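Putative S41 protease (Bacteroides fragilis NCTC 9343, PDB 3K50) is of unknown function but, as a putative S41-family peptidase with a PDZ domain, probably cleaves peptide bonds as a serine protease. Local coordinates at residues A[74-79]-A[101-106]; A[217-222]-A[286-291]; A[262-267]-A[346-351]. All coordinates share one frame; numbering follows the deposited sequence.

Contact 1: residues A[74-79]-A[101-106]; sequences YGFDYT and SPAEEA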
loop_
_atom_site.group_PDB
_atom_site.type_symbol
_atom_site.label_atom_id
_atom_site.label_comp_id
_atom_site.label_asym_id
_atom_site.label_seq_id
_atom_site.Cartn_x
_atom_site.Cartn_y
_atom_site.Cartn_z
ATOM N N TYR A 74 6.428 -16.842 4.824
ATOM C CA TYR A 74 7.849 -16.696 5.199
ATOM C C TYR A 74 8.220 -15.232 5.541
ATOM O O TYR A 74 9.235 -14.971 6.180
ATOM C CB TYR A 74 8.729 -17.214 4.076
ATOM C CG TYR A 74 8.775 -18.737 3.923
ATOM C CD1 TYR A 74 9.280 -19.560 4.943
ATOM C CD2 TYR A 74 8.396 -19.326 2.743
ATOM C CE1 TYR A 74 9.337 -20.972 4.789
ATOM C CE2 TYR A 74 8.489 -20.705 2.549
ATOM C CZ TYR A 74 8.954 -21.516 3.564
ATOM O OH TYR A 74 9.019 -22.844 3.327
ATOM N N GLY A 75 7.393 -14.297 5.097
ATOM C CA GLY A 75 7.547 -12.896 5.407
ATOM C C GLY A 75 8.274 -12.095 4.343
ATOM O O GLY A 75 8.845 -11.046 4.671
ATOM N N PHE A 76 8.306 -12.550 3.083
ATOM C CA PHE A 76 8.913 -11.707 2.033
ATOM C C PHE A 76 8.105 -11.662 0.751
ATOM O O PHE A 76 7.389 -12.595 0.434
ATOM C CB PHE A 76 10.332 -12.134 1.713
ATOM C CG PHE A 76 10.428 -13.488 0.982
ATOM C CD1 PHE A 76 10.408 -14.666 1.684
ATOM C CD2 PHE A 76 10.546 -13.539 -0.411
ATOM C CE1 PHE A 76 10.497 -15.884 1.031
ATOM C CE2 PHE A 76 10.600 -14.743 -1.063
ATOM C CZ PHE A 76 10.593 -15.916 -0.337
ATOM N N ASP A 77 8.210 -10.550 0.037
ATOM C CA ASP A 77 7.624 -10.422 -1.297
ATOM C C ASP A 77 8.735 -10.461 -2.302
ATOM O O ASP A 77 9.868 -10.090 -1.999
ATOM C CB ASP A 77 6.856 -9.108 -1.477
ATOM C CG ASP A 77 5.587 -9.058 -0.671
ATOM O OD1 ASP A 77 5.074 -10.161 -0.339
ATOM O OD2 ASP A 77 5.120 -7.920 -0.347
ATOM N N TYR A 78 8.405 -10.851 -3.531
ATOM C CA TYR A 78 9.402 -11.011 -4.557
ATOM C C TYR A 78 8.892 -10.825 -5.985
ATOM O O TYR A 78 7.718 -10.721 -6.199
ATOM C CB TYR A 78 9.939 -12.440 -4.475
ATOM C CG TYR A 78 8.879 -13.453 -4.846
ATOM C CD1 TYR A 78 7.991 -13.926 -3.888
ATOM C CD2 TYR A 78 8.734 -13.904 -6.150
ATOM C CE1 TYR A 78 7.014 -14.820 -4.196
ATOM C CE2 TYR A 78 7.732 -14.791 -6.481
ATOM C CZ TYR A 78 6.878 -15.255 -5.488
ATOM O OH TYR A 78 5.875 -16.147 -5.777
ATOM N N THR A 79 9.810 -10.866 -6.942
ATOM C CA THR A 79 9.505 -10.845 -8.367
ATOM C C THR A 79 10.439 -11.802 -9.011
ATOM O O THR A 79 11.637 -11.767 -8.720
ATOM C CB THR A 79 9.842 -9.523 -9.035
ATOM O OG1 THR A 79 9.197 -8.455 -8.343
ATOM C CG2 THR A 79 9.409 -9.549 -10.532
ATOM N N SER A 101 10.098 -11.879 10.816
ATOM C CA SER A 101 9.686 -13.046 10.059
ATOM C C SER A 101 10.800 -14.074 9.884
ATOM O O SER A 101 11.944 -13.794 10.177
ATOM C CB SER A 101 9.264 -12.589 8.655
ATOM O OG SER A 101 10.327 -11.968 7.926
ATOM N N PRO A 102 10.450 -15.290 9.437
ATOM C CA PRO A 102 11.438 -16.252 8.999
ATOM C C PRO A 102 12.452 -15.667 7.993
ATOM O O PRO A 102 13.636 -15.969 8.095
ATOM C CB PRO A 102 10.578 -17.326 8.291
ATOM C CG PRO A 102 9.310 -17.309 8.991
ATOM C CD PRO A 102 9.088 -15.856 9.392
ATOM N N ALA A 103 11.997 -14.838 7.053
ATOM C CA ALA A 103 12.881 -14.220 6.047
ATOM C C ALA A 103 13.972 -13.355 6.718
ATOM O O ALA A 103 15.188 -13.447 6.429
ATOM C CB ALA A 103 12.029 -13.354 5.031
ATOM N N GLU A 104 13.532 -12.545 7.663
ATOM C CA GLU A 104 14.426 -11.659 8.388
ATOM C C GLU A 104 15.423 -12.440 9.263
ATOM O O GLU A 104 16.606 -12.086 9.328
ATOM C CB GLU A 104 13.659 -10.686 9.251
ATOM C CG GLU A 104 14.583 -9.606 9.784
ATOM C CD GLU A 104 13.840 -8.523 10.493
ATOM O OE1 GLU A 104 13.381 -8.801 11.618
ATOM O OE2 GLU A 104 13.742 -7.401 9.926
ATOM N N GLU A 105 14.947 -13.523 9.871
ATOM C CA GLU A 105 15.800 -14.389 10.668
ATOM C C GLU A 105 16.816 -15.080 9.771
ATOM O O GLU A 105 17.931 -15.379 10.229
ATOM C CB GLU A 105 14.953 -15.421 11.435
ATOM C CG GLU A 105 14.020 -14.738 12.467
ATOM C CD GLU A 105 12.878 -15.599 12.974
ATOM O OE1 GLU A 105 12.740 -16.790 12.565
ATOM O OE2 GLU A 105 12.098 -15.037 13.793
ATOM N N ALA A 106 16.448 -15.325 8.507
ATOM C CA ALA A 106 17.349 -15.946 7.539
ATOM C C ALA A 106 18.476 -15.017 7.070
ATOM O O ALA A 106 19.374 -15.469 6.340
ATOM C CB ALA A 106 16.566 -16.406 6.342
#
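Phe76 holds CG between its backbone N and carbonyl carbon (chi1 70°). Its CB and CD1 both come within reach of the methyl of Ala103, with CB 3.9 Å from Ala103 CB. Ser101 has its OG in the same kind of position (chi1 61°). Ser101 OG accepts from Glu104 N at 3.3 Å. This is an N-cap bond, and the same OG is also hydrogen-bonded to Val98 O. The one hydrogen bond across the contact runs from backbone to backbone. Ala103 N donates to Tyr74 O at 2.9 Å, with an N-H...O angle of 147°. Carbon atoms gather round that oxygen as well: Pro102 CD lies 3.3 Å from Tyr74 O, and Ala103 CB lies 3.4 Å from Tyr74 O. The short helix 102-105 is thus docked by its N-terminal end against the start of strand 76-82. Such a Ser-Pro-Ala helix, following the strand 90-97 that pairs with 76-82, fits the PDZ-like fold. Tyr-Gly-Phe leading into a strand recalls the GLGF-type loop of PDZ domains. Gly75, with a positive phi, brings its CA to 3.7 Å from Ser101 CB. The Tyr74 ring offers its edge to the proline: Pro102 CB lies near the ring plane, 4.2 Å from Tyr74 CD1. The phenol hydroxyl of Tyr74 is hydrogen-bonded to Ser134 O. Met165 of strand 154-165 touches the side chains of Tyr74, Phe76 and Pro102.

Contact 2: residues A[217-222]-A[286-291]; sequences RDFQTG and ANLNLS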
loop_
_atom_site.group_PDB
_atom_site.type_symbol
_atom_site.label_atom_id
_atom_site.label_comp_id
_atom_site.label_asym_id
_atom_site.label_seq_id
_atom_site.Cartn_x
_atom_site.Cartn_y
_atom_site.Cartn_z
ATOM N N ARG A 217 7.425 12.696 16.076
ATOM C CA ARG A 217 8.099 13.330 17.166
ATOM C C ARG A 217 9.638 13.289 16.935
ATOM O O ARG A 217 10.312 14.287 17.143
ATOM C CB ARG A 217 7.754 12.617 18.468
ATOM C CG ARG A 217 8.340 13.293 19.750
ATOM C CD ARG A 217 8.363 12.304 20.927
ATOM N NE ARG A 217 9.118 11.104 20.558
ATOM C CZ ARG A 217 9.368 10.065 21.349
ATOM N NH1 ARG A 217 8.959 10.057 22.614
ATOM N NH2 ARG A 217 10.070 9.038 20.861
ATOM N N ASP A 218 10.168 12.139 16.519
ATOM C CA ASP A 218 11.602 11.965 16.232
ATOM C C ASP A 218 12.013 12.852 15.052
ATOM O O ASP A 218 13.072 13.484 15.084
ATOM C CB ASP A 218 11.941 10.495 15.944
ATOM C CG ASP A 218 11.846 9.588 17.188
ATOM O OD1 ASP A 218 11.690 10.110 18.336
ATOM O OD2 ASP A 218 11.927 8.350 16.996
ATOM N N PHE A 219 11.140 12.967 14.051
ATOM C CA PHE A 219 11.439 13.864 12.945
ATOM C C PHE A 219 11.561 15.310 13.396
ATOM O O PHE A 219 12.467 15.987 12.962
ATOM C CB PHE A 219 10.415 13.783 11.839
ATOM C CG PHE A 219 10.466 12.491 11.049
ATOM C CD1 PHE A 219 11.678 11.932 10.650
ATOM C CD2 PHE A 219 9.308 11.877 10.665
ATOM C CE1 PHE A 219 11.707 10.774 9.914
ATOM C CE2 PHE A 219 9.332 10.695 9.916
ATOM C CZ PHE A 219 10.523 10.144 9.566
ATOM N N GLN A 220 10.638 15.777 14.243
ATOM C CA GLN A 220 10.681 17.160 14.713
ATOM C C GLN A 220 11.950 17.390 15.576
ATOM O O GLN A 220 12.645 18.376 15.416
ATOM C CB GLN A 220 9.432 17.476 15.518
ATOM C CG GLN A 220 9.345 18.917 15.989
ATOM C CD GLN A 220 8.337 19.073 17.093
ATOM O OE1 GLN A 220 8.278 18.248 18.022
ATOM N NE2 GLN A 220 7.527 20.141 17.013
ATOM N N THR A 221 12.249 16.469 16.481
ATOM C CA THR A 221 13.435 16.564 17.281
ATOM C C THR A 221 14.674 16.719 16.398
ATOM O O THR A 221 15.552 17.512 16.716
ATOM C CB THR A 221 13.597 15.319 18.144
ATOM O OG1 THR A 221 12.540 15.321 19.101
ATOM C CG2 THR A 221 15.003 15.312 18.864
ATOM N N GLY A 222 14.716 15.987 15.291
ATOM C CA GLY A 222 15.833 16.057 14.349
ATOM C C GLY A 222 15.849 17.265 13.415
ATOM O O GLY A 222 16.757 17.415 12.598
ATOM N N ALA A 286 3.994 15.096 16.241
ATOM C CA ALA A 286 4.416 16.480 15.957
ATOM C C ALA A 286 4.044 16.866 14.546
ATOM O O ALA A 286 4.074 16.013 13.676
ATOM C CB ALA A 286 5.958 16.604 16.115
ATOM N N ASN A 287 3.644 18.129 14.333
ATOM C CA ASN A 287 3.418 18.673 13.003
ATOM C C ASN A 287 4.783 19.180 12.531
ATOM O O ASN A 287 5.520 19.840 13.325
ATOM C CB ASN A 287 2.413 19.830 12.998
ATOM C CG ASN A 287 2.457 20.591 11.687
ATOM O OD1 ASN A 287 3.223 21.529 11.546
ATOM N ND2 ASN A 287 1.742 20.099 10.691
ATOM N N LEU A 288 5.124 18.924 11.264
ATOM C CA LEU A 288 6.482 19.253 10.788
ATOM C C LEU A 288 6.572 20.575 10.018
ATOM O O LEU A 288 7.676 21.032 9.674
ATOM C CB LEU A 288 7.089 18.077 9.989
ATOM C CG LEU A 288 7.233 16.733 10.739
ATOM C CD1 LEU A 288 7.996 15.715 9.847
ATOM C CD2 LEU A 288 7.929 16.821 12.102
ATOM N N ASN A 289 5.426 21.224 9.821
ATOM C CA ASN A 289 5.365 22.473 9.143
ATOM C C ASN A 289 6.098 22.467 7.832
ATOM O O ASN A 289 6.893 23.373 7.571
ATOM C CB ASN A 289 5.922 23.572 10.041
ATOM C CG ASN A 289 5.678 24.984 9.503
ATOM O OD1 ASN A 289 4.715 25.285 8.819
ATOM N ND2 ASN A 289 6.580 25.835 9.806
ATOM N N LEU A 290 5.832 21.476 6.991
ATOM C CA LEU A 290 6.503 21.398 5.708
ATOM C C LEU A 290 5.740 22.128 4.629
ATOM O O LEU A 290 4.537 22.241 4.694
ATOM C CB LEU A 290 6.637 19.933 5.273
ATOM C CG LEU A 290 7.420 18.939 6.122
ATOM C CD1 LEU A 290 6.832 17.561 5.791
ATOM C CD2 LEU A 290 8.959 19.055 5.884
ATOM N N SER A 291 6.451 22.528 3.572
ATOM C CA SER A 291 5.856 23.219 2.390
ATOM C C SER A 291 5.836 22.341 1.108
ATOM O O SER A 291 5.086 22.606 0.185
ATOM C CB SER A 291 6.664 24.516 2.140
ATOM O OG SER A 291 8.061 24.192 1.897
#
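Gln220 reaches from helix 207-221 across Ala286, in the loop that leads to strand 292-297. The helix is the crossover of a beta-alpha-beta unit, joining the parallel strands 187-194 and 226-230 of the central mixed sheet. This fits the ClpP/crotonase-like core expected of S41 peptidases. The glutamine sets out with CG anti to its backbone N (chi1 -177°) and runs on extended. Gln220 CB meets two groups: Ala286 CB at 3.6 Å and Leu288 CD2 at 3.8 Å. Gln220 CG passes the alanine methyl at 4.1 Å. The amide turns one face to the same methyl, with Gln220 CD 3.6 Å from Ala286 CB. At the tip, Gln220 OE1 is the nearer branch, 3.4 Å from Ala286 CB. NE2 lies farther from that methyl and faces Asn287 O at a distance too long to count as a bond. One alanine methyl therefore touches the whole glutamine chain, and no hydrogen bond links the two segments. Leu288 packs beside them, its two methyls divided between Phe219 and Gln220. CD2 sits by the backbone at Gln220 N, while Leu288 CD1 lies 3.7 Å from Phe219 CB. The Phe219 ring leads away from the loop to stack on Phe179 and to meet Phe227 edge-to-face. The loop is also hydrogen-bonded to its surroundings. Asn287 ND2 is hydrogen-bonded to Thr247 O and Ala250 O, at the end of helix 239-249. Asn287 OD1 closes an Asx turn by accepting from Asn289 N at 2.8 Å, with the donor 56° above the amide carbonyl plane.

Contact 3: residues A[262-267]-A[346-351]; sequences LRYSDK and LVVCNV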
loop_
_atom_site.group_PDB
_atom_site.type_symbol
_atom_site.label_atom_id
_atom_site.label_comp_id
_atom_site.label_asym_id
_atom_site.label_seq_id
_atom_site.Cartn_x
_atom_site.Cartn_y
_atom_site.Cartn_z
ATOM N N LEU A 262 -16.143 13.754 2.775
ATOM C CA LEU A 262 -16.709 12.436 2.539
ATOM C C LEU A 262 -18.196 12.595 2.225
ATOM O O LEU A 262 -18.963 13.037 3.089
ATOM C CB LEU A 262 -16.529 11.529 3.763
ATOM C CG LEU A 262 -15.090 10.970 4.052
ATOM C CD1 LEU A 262 -14.025 11.985 4.081
ATOM C CD2 LEU A 262 -15.053 10.208 5.333
ATOM N N ARG A 263 -18.581 12.226 1.005
ATOM C CA ARG A 263 -19.949 12.310 0.532
ATOM C C ARG A 263 -20.515 10.951 0.064
ATOM O O ARG A 263 -20.048 10.342 -0.909
ATOM C CB ARG A 263 -20.004 13.371 -0.536
ATOM C CG ARG A 263 -19.539 14.744 -0.045
ATOM C CD ARG A 263 -20.498 15.270 0.989
ATOM N NE ARG A 263 -20.258 16.657 1.415
ATOM C CZ ARG A 263 -19.560 17.013 2.490
ATOM N NH1 ARG A 263 -18.991 16.107 3.272
ATOM N NH2 ARG A 263 -19.457 18.282 2.774
ATOM N N TYR A 264 -21.496 10.486 0.830
ATOM C CA TYR A 264 -22.181 9.210 0.620
ATOM C C TYR A 264 -23.360 9.380 -0.361
ATOM O O TYR A 264 -23.573 10.471 -0.885
ATOM C CB TYR A 264 -22.643 8.679 1.977
ATOM C CG TYR A 264 -21.487 8.237 2.855
ATOM C CD1 TYR A 264 -20.687 9.164 3.511
ATOM C CD2 TYR A 264 -21.241 6.900 3.082
ATOM C CE1 TYR A 264 -19.635 8.785 4.326
ATOM C CE2 TYR A 264 -20.162 6.508 3.909
ATOM C CZ TYR A 264 -19.376 7.462 4.514
ATOM O OH TYR A 264 -18.324 7.084 5.322
ATOM N N SER A 265 -24.148 8.327 -0.576
ATOM C CA SER A 265 -25.286 8.367 -1.520
ATOM C C SER A 265 -26.432 9.127 -0.869
ATOM O O SER A 265 -26.356 9.438 0.307
ATOM C CB SER A 265 -25.784 6.965 -1.828
ATOM O OG SER A 265 -26.547 6.445 -0.696
ATOM N N ASP A 266 -27.502 9.385 -1.612
ATOM C CA ASP A 266 -28.669 10.078 -1.045
ATOM C C ASP A 266 -29.405 9.303 0.046
ATOM O O ASP A 266 -30.254 9.857 0.672
ATOM C CB ASP A 266 -29.622 10.602 -2.112
ATOM C CG ASP A 266 -30.163 9.529 -3.075
ATOM O OD1 ASP A 266 -30.175 8.330 -2.763
ATOM O OD2 ASP A 266 -30.599 9.950 -4.175
ATOM N N LYS A 267 -29.072 8.045 0.277
ATOM C CA LYS A 267 -29.647 7.276 1.350
ATOM C C LYS A 267 -28.786 7.340 2.606
ATOM O O LYS A 267 -29.204 6.812 3.623
ATOM C CB LYS A 267 -29.724 5.767 0.995
ATOM C CG LYS A 267 -30.842 5.326 0.039
ATOM C CD LYS A 267 -30.600 3.898 -0.369
ATOM C CE LYS A 267 -31.856 3.231 -0.880
ATOM N NZ LYS A 267 -31.559 1.893 -1.429
ATOM N N LEU A 346 -16.977 -2.571 0.359
ATOM C CA LEU A 346 -17.871 -1.869 -0.567
ATOM C C LEU A 346 -17.633 -0.368 -0.721
ATOM O O LEU A 346 -17.408 0.309 0.269
ATOM C CB LEU A 346 -19.282 -2.097 -0.072
ATOM C CG LEU A 346 -20.468 -1.557 -0.892
ATOM C CD1 LEU A 346 -20.610 -2.354 -2.160
ATOM C CD2 LEU A 346 -21.760 -1.683 0.003
ATOM N N VAL A 347 -17.665 0.151 -1.949
ATOM C CA VAL A 347 -17.587 1.601 -2.153
ATOM C C VAL A 347 -18.799 2.230 -1.459
ATOM O O VAL A 347 -19.947 1.921 -1.795
ATOM C CB VAL A 347 -17.584 2.002 -3.653
ATOM C CG1 VAL A 347 -17.648 3.518 -3.825
ATOM C CG2 VAL A 347 -16.377 1.466 -4.343
ATOM N N VAL A 348 -18.536 3.128 -0.519
ATOM C CA VAL A 348 -19.574 3.829 0.243
ATOM C C VAL A 348 -19.588 5.367 0.021
ATOM O O VAL A 348 -20.670 5.990 0.019
ATOM C CB VAL A 348 -19.470 3.506 1.775
ATOM C CG1 VAL A 348 -19.814 2.021 1.999
ATOM C CG2 VAL A 348 -18.106 3.932 2.349
ATOM N N CYS A 349 -18.439 5.979 -0.228
ATOM C CA CYS A 349 -18.414 7.433 -0.433
ATOM C C CYS A 349 -17.355 7.968 -1.338
ATOM O O CYS A 349 -16.325 7.365 -1.558
ATOM C CB CYS A 349 -18.261 8.186 0.888
ATOM S SG CYS A 349 -16.746 7.922 1.859
ATOM N N ASN A 350 -17.682 9.131 -1.898
ATOM C CA ASN A 350 -16.730 9.998 -2.566
ATOM C C ASN A 350 -15.854 10.652 -1.506
ATOM O O ASN A 350 -16.273 10.813 -0.320
ATOM C CB ASN A 350 -17.455 11.088 -3.358
ATOM C CG ASN A 350 -17.989 10.594 -4.633
ATOM O OD1 ASN A 350 -17.232 10.247 -5.540
ATOM N ND2 ASN A 350 -19.256 10.554 -4.739
ATOM N N VAL A 351 -14.613 10.945 -1.868
ATOM C CA VAL A 351 -13.662 11.603 -0.962
ATOM C C VAL A 351 -13.035 12.819 -1.693
ATOM O O VAL A 351 -12.033 12.698 -2.398
ATOM C CB VAL A 351 -12.564 10.636 -0.486
ATOM C CG1 VAL A 351 -11.672 11.325 0.568
ATOM C CG2 VAL A 351 -13.176 9.420 0.056
HETATM O O HOH W 1 -21.333 11.502 -3.373
HETATM O O HOH W 2 -23.322 5.590 0.211
#
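Arg263 and Asn350 form a hydrogen-bonded antiparallel pair between strands 258-263 and 342-352. Arg263 N donates to Asn350 O at 3.0 Å, and Asn350 N donates to Arg263 O at 2.8 Å. Strand 342-352 carries a classic beta bulge, with Val348 and Cys349 both facing Ala331 of strand 330-336. Arg263 O has a second donor, water 1, at 3.0 Å. That water accepts from Asn350 ND2 at 2.7 Å, tying the amide back to its backbone partner. Beyond the paired residues, water 2 bridges the segments: it accepts from Ser265 N at 3.0 Å and lies 2.7 Å from Val348 O. Ser265 OG accepts from Lys267 N in an ST turn. NH1 of Arg263 donates to Leu262 O, which lies in the guanidinium plane, and NH2 forms a salt bridge with Asp274. Tyr264 N is hydrogen-bonded to Asn272 OD1 and Tyr264 OH to Lys333 NZ. Val348 CG2 packs against Tyr264 CE2. Cys349 places SG between its backbone N and carbonyl carbon (chi1 62°), in a sulfur-aromatic contact over the Tyr264 ring at 4.1 Å from the centroid. Cys349 CB makes a CH-pi contact with the same face, 3.6 Å from the Tyr264 centroid and 6° off the normal.

How the contacts relate
From the N terminus, contact 1 comes first. It closes a loop of 21 residues that carries the end of strand 76-82 and the whole of strand 90-97, and it ties a short helix to the PDZ-like sheet. The chain completes this loop before contact 2 opens at 217. Contact 2 closes over 63 intervening residues and contact 3 over 78. The two cross, their segments following the order 217-222, 262-267, 286-291, 346-351. Contact 2 joins a crossover helix to the approach of strand 292-297 in the mixed sheet. Contact 3 pairs two strands of a separate antiparallel sheet. None touch: nearest atoms are about 17 Å apart for contacts 1 and 2, about 19 Å for 2 and 3.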